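Local coordinates for type III effector HopA1 (Pseudomonas syringae pv. tomato str. DC3000, PDB 4RSX), which is a type III effector, probably delivered into plant cells by the bacterial secretion system, and of unknown molecular activity, at residues Y97-K102 against Q125-M130; N62-R67 against T132-E137; E50-L55 against D91-F96; E137-H142 against V166-K171. All blocks are in the same frame, centred on the assembly; numbering follows the deposited sequence.

Interaction 1. Residues Y97-K102 against Q125-M130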
# COMPACT_ATOMS: atom_id res chain seq x y z
N TYR A 97 -2.33 3.72 11.13
CA TYR A 97 -3.60 3.32 11.73
C TYR A 97 -4.32 2.37 10.78
O TYR A 97 -4.26 2.53 9.56
CB TYR A 97 -4.47 4.55 11.98
CG TYR A 97 -3.89 5.52 12.98
CD1 TYR A 97 -4.32 5.51 14.30
CD2 TYR A 97 -2.93 6.45 12.61
CE1 TYR A 97 -3.81 6.40 15.23
CE2 TYR A 97 -2.39 7.34 13.54
CZ TYR A 97 -2.84 7.31 14.85
OH TYR A 97 -2.34 8.17 15.79
N ARG A 98 -5.00 1.37 11.32
CA ARG A 98 -5.83 0.55 10.45
C ARG A 98 -7.28 0.90 10.67
O ARG A 98 -7.68 1.29 11.77
CB ARG A 98 -5.58 -0.95 10.60
CG ARG A 98 -5.55 -1.46 12.02
CD ARG A 98 -5.41 -2.98 12.04
NE ARG A 98 -4.31 -3.45 11.21
CZ ARG A 98 -4.20 -4.70 10.76
NH1 ARG A 98 -5.13 -5.59 11.07
NH2 ARG A 98 -3.16 -5.06 10.01
N ILE A 99 -8.03 0.79 9.58
CA ILE A 99 -9.46 0.99 9.59
C ILE A 99 -10.09 -0.37 9.36
O ILE A 99 -9.88 -0.97 8.30
CB ILE A 99 -9.85 1.89 8.42
CG1 ILE A 99 -9.02 3.18 8.46
CG2 ILE A 99 -11.35 2.16 8.42
CD1 ILE A 99 -9.07 3.97 7.14
N ILE A 100 -10.84 -0.86 10.33
CA ILE A 100 -11.38 -2.22 10.25
C ILE A 100 -12.89 -2.23 10.44
O ILE A 100 -13.45 -1.37 11.14
CB ILE A 100 -10.74 -3.14 11.32
CG1 ILE A 100 -11.27 -2.79 12.71
CG2 ILE A 100 -9.23 -3.03 11.30
CD1 ILE A 100 -10.55 -3.53 13.82
N PRO A 101 -13.57 -3.21 9.82
CA PRO A 101 -15.00 -3.37 10.10
C PRO A 101 -15.14 -3.92 11.51
O PRO A 101 -14.24 -4.66 11.96
CB PRO A 101 -15.45 -4.43 9.09
CG PRO A 101 -14.18 -5.27 8.85
CD PRO A 101 -13.05 -4.25 8.91
N LYS A 102 -16.23 -3.55 12.18
CA LYS A 102 -16.56 -4.04 13.52
C LYS A 102 -16.50 -5.56 13.59
O LYS A 102 -15.93 -6.14 14.52
CB LYS A 102 -17.95 -3.52 13.89
CG LYS A 102 -18.49 -3.95 15.26
CD LYS A 102 -19.88 -3.34 15.47
CE LYS A 102 -20.62 -3.97 16.64
NZ LYS A 102 -22.09 -3.68 16.57
N GLN A 125 -10.27 13.56 4.01
CA GLN A 125 -11.36 13.21 3.11
C GLN A 125 -11.22 11.78 2.59
O GLN A 125 -12.20 11.03 2.56
CB GLN A 125 -11.42 14.18 1.93
CG GLN A 125 -12.11 15.50 2.21
CD GLN A 125 -12.60 16.19 0.94
OE1 GLN A 125 -12.29 17.35 0.69
NE2 GLN A 125 -13.38 15.47 0.15
N LEU A 126 -10.01 11.41 2.17
CA LEU A 126 -9.80 10.05 1.67
C LEU A 126 -10.11 9.03 2.76
O LEU A 126 -10.76 8.01 2.50
CB LEU A 126 -8.36 9.86 1.18
CG LEU A 126 -7.96 8.44 0.77
CD1 LEU A 126 -8.88 7.94 -0.33
CD2 LEU A 126 -6.52 8.40 0.30
N THR A 127 -9.66 9.33 3.99
CA THR A 127 -9.82 8.39 5.09
C THR A 127 -11.31 8.13 5.35
O THR A 127 -11.73 6.99 5.57
CB THR A 127 -9.11 8.88 6.36
OG1 THR A 127 -7.70 8.92 6.11
CG2 THR A 127 -9.36 7.93 7.53
N ARG A 128 -12.10 9.20 5.30
CA ARG A 128 -13.55 9.10 5.44
C ARG A 128 -14.14 8.21 4.35
O ARG A 128 -14.98 7.36 4.64
CB ARG A 128 -14.18 10.50 5.33
CG ARG A 128 -13.84 11.44 6.48
CD ARG A 128 -14.79 12.65 6.49
NE ARG A 128 -14.30 13.71 7.37
CZ ARG A 128 -14.80 13.97 8.58
NH1 ARG A 128 -15.82 13.26 9.05
NH2 ARG A 128 -14.28 14.96 9.31
N ALA A 129 -13.73 8.44 3.11
CA ALA A 129 -14.21 7.64 2.00
C ALA A 129 -13.80 6.17 2.16
O ALA A 129 -14.56 5.27 1.83
CB ALA A 129 -13.70 8.19 0.68
N MET A 130 -12.59 5.93 2.67
CA MET A 130 -12.12 4.56 2.89
C MET A 130 -12.98 3.85 3.93
O MET A 130 -13.38 2.70 3.74
CB MET A 130 -10.64 4.53 3.30
CG MET A 130 -9.70 4.87 2.15
SD MET A 130 -7.99 5.11 2.72
CE MET A 130 -7.60 3.42 3.18
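Ile-99 of strand 96-101 and Met-130 of helix 123-136 bring the two backbones closest, with CA of Ile-99 8.0 Å from CA of Met-130. Ile-99 turns its side chain toward the helix, and a single methyl does the touching. CD1 of Ile-99 lies 4.0 Å from CG2 of Thr-127 and 4.2 Å from CB of Met-130, two residues three positions apart, just under one turn of the helix. The Ile-99 side chain crosses that of Met-130 at about a right angle. The threonine presents its methyl because its first torsion (chi1 -65°) sets CG2 anti to the backbone N and turns OG1 back along the helix, where the hydroxyl bonds to Ala-123 O. Met-130 bends at chi3 (69°), which turns CE back toward the same methyl, 4.3 Å from CD1 of Ile-99; the side chain also touches Ala-158 and Leu-160. Ile-99 also packs on Ile-64 and pairs its backbone with Gly-143, so it belongs to an inner strand of the antiparallel sheet. This is helix-on-sheet packing in an alpha/beta fold, and all three touching residues are buried. With no hydrogen bond across, the contact probably rests on van der Waals packing and the exclusion of water, neither strictly directional.

Interaction 2. Residues N62-R67 against T132-E137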
# COMPACT_ATOMS: atom_id res chain seq x y z
N ASN A 62 -20.82 3.47 12.49
CA ASN A 62 -21.17 2.86 11.20
C ASN A 62 -20.42 1.58 10.85
O ASN A 62 -20.00 1.41 9.71
CB ASN A 62 -20.99 3.89 10.09
CG ASN A 62 -21.89 5.09 10.27
OD1 ASN A 62 -22.93 5.00 10.93
ND2 ASN A 62 -21.51 6.22 9.68
N GLY A 63 -20.24 0.71 11.83
CA GLY A 63 -19.63 -0.60 11.61
C GLY A 63 -18.12 -0.57 11.46
O GLY A 63 -17.51 -1.59 11.12
N ILE A 64 -17.52 0.58 11.74
CA ILE A 64 -16.08 0.77 11.59
C ILE A 64 -15.38 0.97 12.93
O ILE A 64 -15.94 1.59 13.84
CB ILE A 64 -15.80 2.00 10.71
CG1 ILE A 64 -16.23 1.73 9.27
CG2 ILE A 64 -14.33 2.45 10.78
CD1 ILE A 64 -15.65 0.45 8.67
N GLU A 65 -14.16 0.44 13.05
CA GLU A 65 -13.24 0.77 14.15
C GLU A 65 -11.88 1.22 13.62
O GLU A 65 -11.45 0.79 12.54
CB GLU A 65 -13.08 -0.43 15.11
CG GLU A 65 -14.37 -0.73 15.88
CD GLU A 65 -14.32 -2.00 16.69
OE1 GLU A 65 -13.25 -2.66 16.72
OE2 GLU A 65 -15.36 -2.36 17.29
N VAL A 66 -11.22 2.10 14.36
CA VAL A 66 -9.86 2.52 14.02
C VAL A 66 -8.91 2.12 15.14
O VAL A 66 -9.17 2.39 16.32
CB VAL A 66 -9.76 4.05 13.80
CG1 VAL A 66 -8.32 4.45 13.49
CG2 VAL A 66 -10.71 4.49 12.70
N ARG A 67 -7.81 1.47 14.78
CA ARG A 67 -6.84 1.04 15.78
C ARG A 67 -5.45 1.45 15.34
O ARG A 67 -5.13 1.40 14.15
CB ARG A 67 -6.90 -0.48 15.94
CG ARG A 67 -8.23 -0.96 16.47
CD ARG A 67 -8.30 -2.47 16.54
NE ARG A 67 -9.44 -2.90 17.34
CZ ARG A 67 -9.94 -4.13 17.32
NH1 ARG A 67 -9.41 -5.05 16.52
NH2 ARG A 67 -10.98 -4.44 18.09
N THR A 132 -16.12 4.53 4.76
CA THR A 132 -17.44 4.27 4.19
C THR A 132 -17.37 3.03 3.29
O THR A 132 -18.18 2.10 3.40
CB THR A 132 -17.94 5.48 3.38
OG1 THR A 132 -17.95 6.63 4.23
CG2 THR A 132 -19.34 5.23 2.83
N LEU A 133 -16.37 3.00 2.41
CA LEU A 133 -16.22 1.92 1.45
C LEU A 133 -16.01 0.59 2.18
O LEU A 133 -16.62 -0.43 1.83
CB LEU A 133 -15.07 2.22 0.48
CG LEU A 133 -15.03 1.45 -0.84
CD1 LEU A 133 -16.34 1.64 -1.61
CD2 LEU A 133 -13.83 1.86 -1.71
N ILE A 134 -15.17 0.60 3.21
CA ILE A 134 -14.95 -0.60 4.01
C ILE A 134 -16.24 -1.05 4.70
O ILE A 134 -16.53 -2.24 4.78
CB ILE A 134 -13.82 -0.41 5.03
CG1 ILE A 134 -12.48 -0.27 4.29
CG2 ILE A 134 -13.77 -1.57 6.04
CD1 ILE A 134 -11.39 0.41 5.09
N GLY A 135 -17.04 -0.09 5.17
CA GLY A 135 -18.32 -0.43 5.77
C GLY A 135 -19.23 -1.21 4.83
O GLY A 135 -19.90 -2.16 5.25
N LYS A 136 -19.24 -0.80 3.55
CA LYS A 136 -20.19 -1.31 2.56
C LYS A 136 -19.71 -2.56 1.83
O LYS A 136 -20.53 -3.38 1.41
CB LYS A 136 -20.45 -0.24 1.48
CG LYS A 136 -21.30 0.97 1.92
CD LYS A 136 -21.60 1.85 0.70
CE LYS A 136 -21.97 3.29 1.09
NZ LYS A 136 -23.05 3.36 2.11
N GLU A 137 -18.40 -2.70 1.67
CA GLU A 137 -17.85 -3.71 0.77
C GLU A 137 -17.11 -4.80 1.52
O GLU A 137 -15.95 -4.61 1.92
CB GLU A 137 -16.89 -3.04 -0.23
CG GLU A 137 -17.52 -1.93 -1.06
CD GLU A 137 -18.34 -2.46 -2.23
OE1 GLU A 137 -18.20 -3.66 -2.57
OE2 GLU A 137 -19.12 -1.66 -2.82
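Ile-64 and Ile-134 meet with their side chains at about a right angle, where strand 64-68, outermost in the antiparallel sheet of this alpha/beta fold, passes the last turn of helix 123-136. The CB of Ile-64 does not aim straight at the helix. Its delta methyl gets there through two successive bends, CG1 beside the backbone N (chi1 -69°) and then CD1 folded over (chi2 -52°). CD1 of Ile-64 comes to 3.8 Å from CG2 of Ile-134, which is the branch anti to that residue's backbone N. The CG1-CD1 branch of Ile-134 is turned to the sheet, where its CD1 lies 3.8 Å from CG2 of Ile-99 and its CG1 meets Ile-140. Alternation along the strand sends Glu-65 to the opposite face of the sheet from Ile-64. There OE1 of Glu-65 is 3.2 Å from NH2 of Arg-67, but it lies well out of the guanidinium plane, so the pair is held by charge and no N-H points at the oxygen. Having no side chain at Gly-135, the helix meets the isoleucine with bare backbone: CD1 of Ile-64 sits 3.8 Å from N of Gly-135.

Interaction 3. Residues E50-L55 against D91-F96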
# COMPACT_ATOMS: atom_id res chain seq x y z
N GLU A 50 -6.86 17.87 12.59
CA GLU A 50 -8.16 17.52 12.02
C GLU A 50 -8.18 16.03 11.64
O GLU A 50 -9.19 15.34 11.80
CB GLU A 50 -8.45 18.42 10.79
CG GLU A 50 -9.80 18.14 10.10
CD GLU A 50 -9.90 18.77 8.70
OE1 GLU A 50 -8.89 19.36 8.22
OE2 GLU A 50 -10.98 18.68 8.07
N PHE A 51 -7.04 15.55 11.14
CA PHE A 51 -6.92 14.15 10.76
C PHE A 51 -7.12 13.24 11.98
O PHE A 51 -7.95 12.33 11.96
CB PHE A 51 -5.55 13.90 10.11
CG PHE A 51 -5.40 12.52 9.55
CD1 PHE A 51 -5.77 12.25 8.24
CD2 PHE A 51 -4.91 11.49 10.34
CE1 PHE A 51 -5.65 10.97 7.72
CE2 PHE A 51 -4.79 10.20 9.82
CZ PHE A 51 -5.16 9.94 8.51
N LEU A 52 -6.36 13.48 13.04
CA LEU A 52 -6.51 12.69 14.27
C LEU A 52 -7.93 12.77 14.82
O LEU A 52 -8.50 11.76 15.24
CB LEU A 52 -5.50 13.13 15.33
CG LEU A 52 -4.06 12.92 14.90
CD1 LEU A 52 -3.12 13.27 16.02
CD2 LEU A 52 -3.86 11.48 14.44
N HIS A 53 -8.52 13.96 14.80
CA HIS A 53 -9.88 14.10 15.33
C HIS A 53 -10.90 13.33 14.49
O HIS A 53 -11.93 12.88 15.02
CB HIS A 53 -10.27 15.57 15.52
CG HIS A 53 -9.81 16.13 16.83
ND1 HIS A 53 -10.56 16.03 17.98
CD2 HIS A 53 -8.66 16.76 17.18
CE1 HIS A 53 -9.89 16.59 18.99
NE2 HIS A 53 -8.74 17.03 18.52
N THR A 54 -10.61 13.15 13.21
CA THR A 54 -11.52 12.44 12.32
C THR A 54 -11.43 10.95 12.59
O THR A 54 -12.45 10.26 12.60
CB THR A 54 -11.18 12.71 10.86
OG1 THR A 54 -11.33 14.11 10.60
CG2 THR A 54 -12.10 11.91 9.93
N LEU A 55 -10.21 10.46 12.79
CA LEU A 55 -9.99 9.07 13.19
C LEU A 55 -10.86 8.74 14.40
O LEU A 55 -11.61 7.76 14.38
CB LEU A 55 -8.51 8.82 13.50
CG LEU A 55 -7.48 8.80 12.36
CD1 LEU A 55 -6.10 8.37 12.87
CD2 LEU A 55 -7.94 7.90 11.22
N ASP A 91 4.18 9.30 19.06
CA ASP A 91 4.23 8.83 17.68
C ASP A 91 2.90 8.92 16.94
O ASP A 91 2.82 8.53 15.77
CB ASP A 91 4.71 7.38 17.64
CG ASP A 91 6.16 7.25 18.02
OD1 ASP A 91 7.01 7.80 17.28
OD2 ASP A 91 6.44 6.60 19.05
N ALA A 92 1.87 9.43 17.61
CA ALA A 92 0.50 9.45 17.09
C ALA A 92 0.34 10.08 15.70
O ALA A 92 -0.52 9.68 14.93
CB ALA A 92 -0.44 10.11 18.09
N LYS A 93 1.18 11.06 15.39
CA LYS A 93 1.13 11.72 14.09
C LYS A 93 1.95 10.98 13.03
O LYS A 93 1.91 11.32 11.85
CB LYS A 93 1.63 13.17 14.20
CG LYS A 93 0.72 14.09 15.00
CD LYS A 93 1.25 15.54 15.07
CE LYS A 93 0.23 16.45 15.76
NZ LYS A 93 0.84 17.63 16.45
N ARG A 94 2.69 9.95 13.46
CA ARG A 94 3.68 9.33 12.57
C ARG A 94 3.37 7.88 12.18
O ARG A 94 3.66 7.45 11.07
CB ARG A 94 5.07 9.37 13.21
CG ARG A 94 5.47 10.70 13.85
CD ARG A 94 6.38 11.51 12.93
NE ARG A 94 7.53 10.74 12.47
CZ ARG A 94 8.44 11.18 11.60
NH1 ARG A 94 8.33 12.41 11.10
NH2 ARG A 94 9.45 10.40 11.24
N PHE A 95 2.80 7.13 13.11
CA PHE A 95 2.62 5.70 12.90
C PHE A 95 1.40 5.39 12.04
O PHE A 95 0.62 6.29 11.71
CB PHE A 95 2.55 4.96 14.24
CG PHE A 95 3.91 4.77 14.90
CD1 PHE A 95 5.08 5.19 14.27
CD2 PHE A 95 4.01 4.16 16.15
CE1 PHE A 95 6.33 5.02 14.87
CE2 PHE A 95 5.26 3.98 16.76
CZ PHE A 95 6.42 4.41 16.11
N PHE A 96 1.24 4.12 11.66
CA PHE A 96 0.08 3.69 10.88
C PHE A 96 -1.17 3.45 11.72
O PHE A 96 -1.07 3.01 12.86
CB PHE A 96 0.40 2.39 10.15
CG PHE A 96 1.13 2.58 8.86
CD1 PHE A 96 0.45 2.95 7.71
CD2 PHE A 96 2.50 2.37 8.81
CE1 PHE A 96 1.13 3.12 6.52
CE2 PHE A 96 3.19 2.54 7.62
CZ PHE A 96 2.51 2.92 6.47
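Leu-52 on helix 45-58 meets Ala-92 and Lys-93 in the loop that carries the chain from helix 82-88 into strand 96-101. The leucine points at the loop and divides its two methyls between the neighbours. CD2 of Leu-52 rests 3.8 Å from O of Ala-92, while CD1 of Leu-52 lies 4.1 Å from CG of Lys-93. The first torsion of the leucine (chi1 -62°) places CG beside the backbone N and sends the branched end toward the loop. The two side chains cross at about a right angle, and the lysine is touched near its root. Beyond CG the lysine runs extended, and its NZ forms a salt bridge with Glu-49, so its CG packs on the leucine methyl while its charged end is paired farther out. The carbonyl of Ala-92 also accepts a hydrogen bond from Tyr-97 OH, which ties the loop to the strand it feeds. In the fold, this is where helix 45-58 and helix 82-88 come together beside the sheet, for Leu-52 also touches Ile-86. The loop is tightly wound: O of Asp-91 accepts from N of Arg-94 at 2.7 Å and from N of Phe-95 at 3.0 Å. The ring of Phe-95 folds back so that CB of Asp-91 stands 3.5 Å above its plane, over the centre. On the helix, OG1 of Thr-54 donates to O of Glu-50 at 2.7 Å, tilted 32° from the carbonyl plane. N of Thr-54 bonds to that same oxygen from the opposite face of the plane.

Interaction 4. Residues E137-H142 against V166-K171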
# COMPACT_ATOMS: atom_id res chain seq x y z
N GLU A 137 -18.40 -2.70 1.67
CA GLU A 137 -17.85 -3.71 0.77
C GLU A 137 -17.11 -4.80 1.52
O GLU A 137 -15.95 -4.61 1.92
CB GLU A 137 -16.89 -3.04 -0.23
CG GLU A 137 -17.52 -1.93 -1.06
CD GLU A 137 -18.34 -2.46 -2.23
OE1 GLU A 137 -18.20 -3.66 -2.57
OE2 GLU A 137 -19.12 -1.66 -2.82
N SER A 138 -17.76 -5.95 1.70
CA SER A 138 -17.17 -7.04 2.46
C SER A 138 -15.96 -7.68 1.79
O SER A 138 -15.24 -8.46 2.43
CB SER A 138 -18.22 -8.12 2.76
OG SER A 138 -19.38 -7.56 3.34
N ALA A 139 -15.72 -7.38 0.51
CA ALA A 139 -14.48 -7.86 -0.12
C ALA A 139 -13.25 -7.20 0.52
O ALA A 139 -12.15 -7.76 0.50
CB ALA A 139 -14.49 -7.64 -1.63
N ILE A 140 -13.43 -6.01 1.10
CA ILE A 140 -12.31 -5.33 1.75
C ILE A 140 -12.19 -5.78 3.21
O ILE A 140 -13.10 -5.58 4.01
CB ILE A 140 -12.47 -3.81 1.70
CG1 ILE A 140 -12.74 -3.35 0.27
CG2 ILE A 140 -11.23 -3.12 2.22
CD1 ILE A 140 -12.93 -1.85 0.15
N THR A 141 -11.06 -6.39 3.57
CA THR A 141 -10.88 -6.85 4.93
C THR A 141 -10.48 -5.72 5.87
O THR A 141 -10.87 -5.74 7.04
CB THR A 141 -9.84 -7.98 5.02
OG1 THR A 141 -8.56 -7.49 4.61
CG2 THR A 141 -10.24 -9.15 4.14
N HIS A 142 -9.69 -4.77 5.37
CA HIS A 142 -9.29 -3.59 6.15
C HIS A 142 -8.54 -2.58 5.31
O HIS A 142 -8.18 -2.85 4.15
CB HIS A 142 -8.39 -3.96 7.32
CG HIS A 142 -7.09 -4.58 6.93
ND1 HIS A 142 -7.02 -5.77 6.21
CD2 HIS A 142 -5.81 -4.22 7.17
CE1 HIS A 142 -5.75 -6.09 6.03
NE2 HIS A 142 -5.00 -5.17 6.60
N VAL A 166 -7.81 -8.04 -9.85
CA VAL A 166 -7.60 -6.69 -10.35
C VAL A 166 -8.91 -6.02 -10.78
O VAL A 166 -9.13 -4.83 -10.52
CB VAL A 166 -6.51 -6.65 -11.46
CG1 VAL A 166 -6.98 -7.35 -12.72
CG2 VAL A 166 -6.08 -5.22 -11.75
N ALA A 167 -9.81 -6.80 -11.39
CA ALA A 167 -11.13 -6.29 -11.77
C ALA A 167 -11.92 -5.75 -10.57
O ALA A 167 -12.54 -4.69 -10.66
CB ALA A 167 -11.93 -7.35 -12.50
N LYS A 168 -11.91 -6.49 -9.47
CA LYS A 168 -12.60 -6.05 -8.25
C LYS A 168 -11.97 -4.76 -7.74
O LYS A 168 -12.68 -3.83 -7.35
CB LYS A 168 -12.55 -7.17 -7.19
CG LYS A 168 -13.28 -6.85 -5.87
CD LYS A 168 -14.77 -6.63 -6.06
CE LYS A 168 -15.40 -6.08 -4.77
NZ LYS A 168 -16.89 -6.21 -4.73
N ALA A 169 -10.64 -4.69 -7.76
CA ALA A 169 -9.91 -3.49 -7.33
C ALA A 169 -10.22 -2.28 -8.19
O ALA A 169 -10.37 -1.17 -7.67
CB ALA A 169 -8.41 -3.75 -7.32
N GLU A 170 -10.27 -2.48 -9.51
CA GLU A 170 -10.65 -1.40 -10.43
C GLU A 170 -12.02 -0.83 -10.07
O GLU A 170 -12.18 0.39 -9.96
CB GLU A 170 -10.68 -1.89 -11.89
CG GLU A 170 -9.29 -2.10 -12.50
CD GLU A 170 -9.32 -2.57 -13.97
OE1 GLU A 170 -10.31 -3.23 -14.37
OE2 GLU A 170 -8.35 -2.28 -14.71
N LYS A 171 -13.00 -1.70 -9.87
CA LYS A 171 -14.34 -1.24 -9.50
C LYS A 171 -14.33 -0.47 -8.18
O LYS A 171 -14.96 0.58 -8.08
CB LYS A 171 -15.31 -2.42 -9.43
CG LYS A 171 -15.56 -3.08 -10.78
CD LYS A 171 -16.58 -4.22 -10.65
CE LYS A 171 -16.92 -4.82 -12.01
NZ LYS A 171 -18.01 -5.84 -11.90
O HOH W 1 -17.40 -6.23 -1.66
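Glu-137 and Lys-168 are linked first by charge, in a salt bridge that is long and correspondingly weak, with OE1 of Glu-137 3.6 Å from NZ of Lys-168. Hydrogen bonding through water makes a closer connection. One water donates to OE1 of Glu-137 at 2.8 Å. The same water accepts from NZ of Lys-168 at 3.1 Å and also from N of Ala-139. It thus joins carboxylate, ammonium and backbone amide, and probably makes up in part for the lack of close contact between the two charges. Van der Waals contact comes from the end of the lysine's own chain: CE of Lys-168 lies 3.6 Å from CB of Ala-139. The lysine leaves its helix with CG anti to the backbone N (chi1 -178°) and bends at chi2 (62°), which carries its end across to the alanine methyl and the glutamate. Backbone bonding shapes the partner, since N of Ile-140 donates to O of Glu-137 at 3.0 Å and closes a type I beta turn. The contact lies at the surface. It belongs to a helix-turn-strand connection, from helix 123-136 into strand 140-146, whose turn is met by the first turn of helix 166-180 in this alpha/beta fold.

Overall arrangement
All four contacts lie in the C-terminal part of the effector, about two thirds of the whole protein. Interactions 1 and 2 are successive parts of one helix-sheet interface, centres about 6 Å apart: both use helix 123-136, and their strands pair, as in the probable hydrogen bond from N of Lys-102 to O of Gly-63 at 2.6 Å. Interaction 4 continues from interaction 2 through Glu-137, and strand 140-146 then lies along the other side of strand 96-101. Interaction 3, about 12 Å from interaction 1 between centres, joins it through Tyr-97 and Ala-92. Interactions 3 and 4 stand farthest apart, centres about 25 Å apart. No ligand or catalytic site is identified among them.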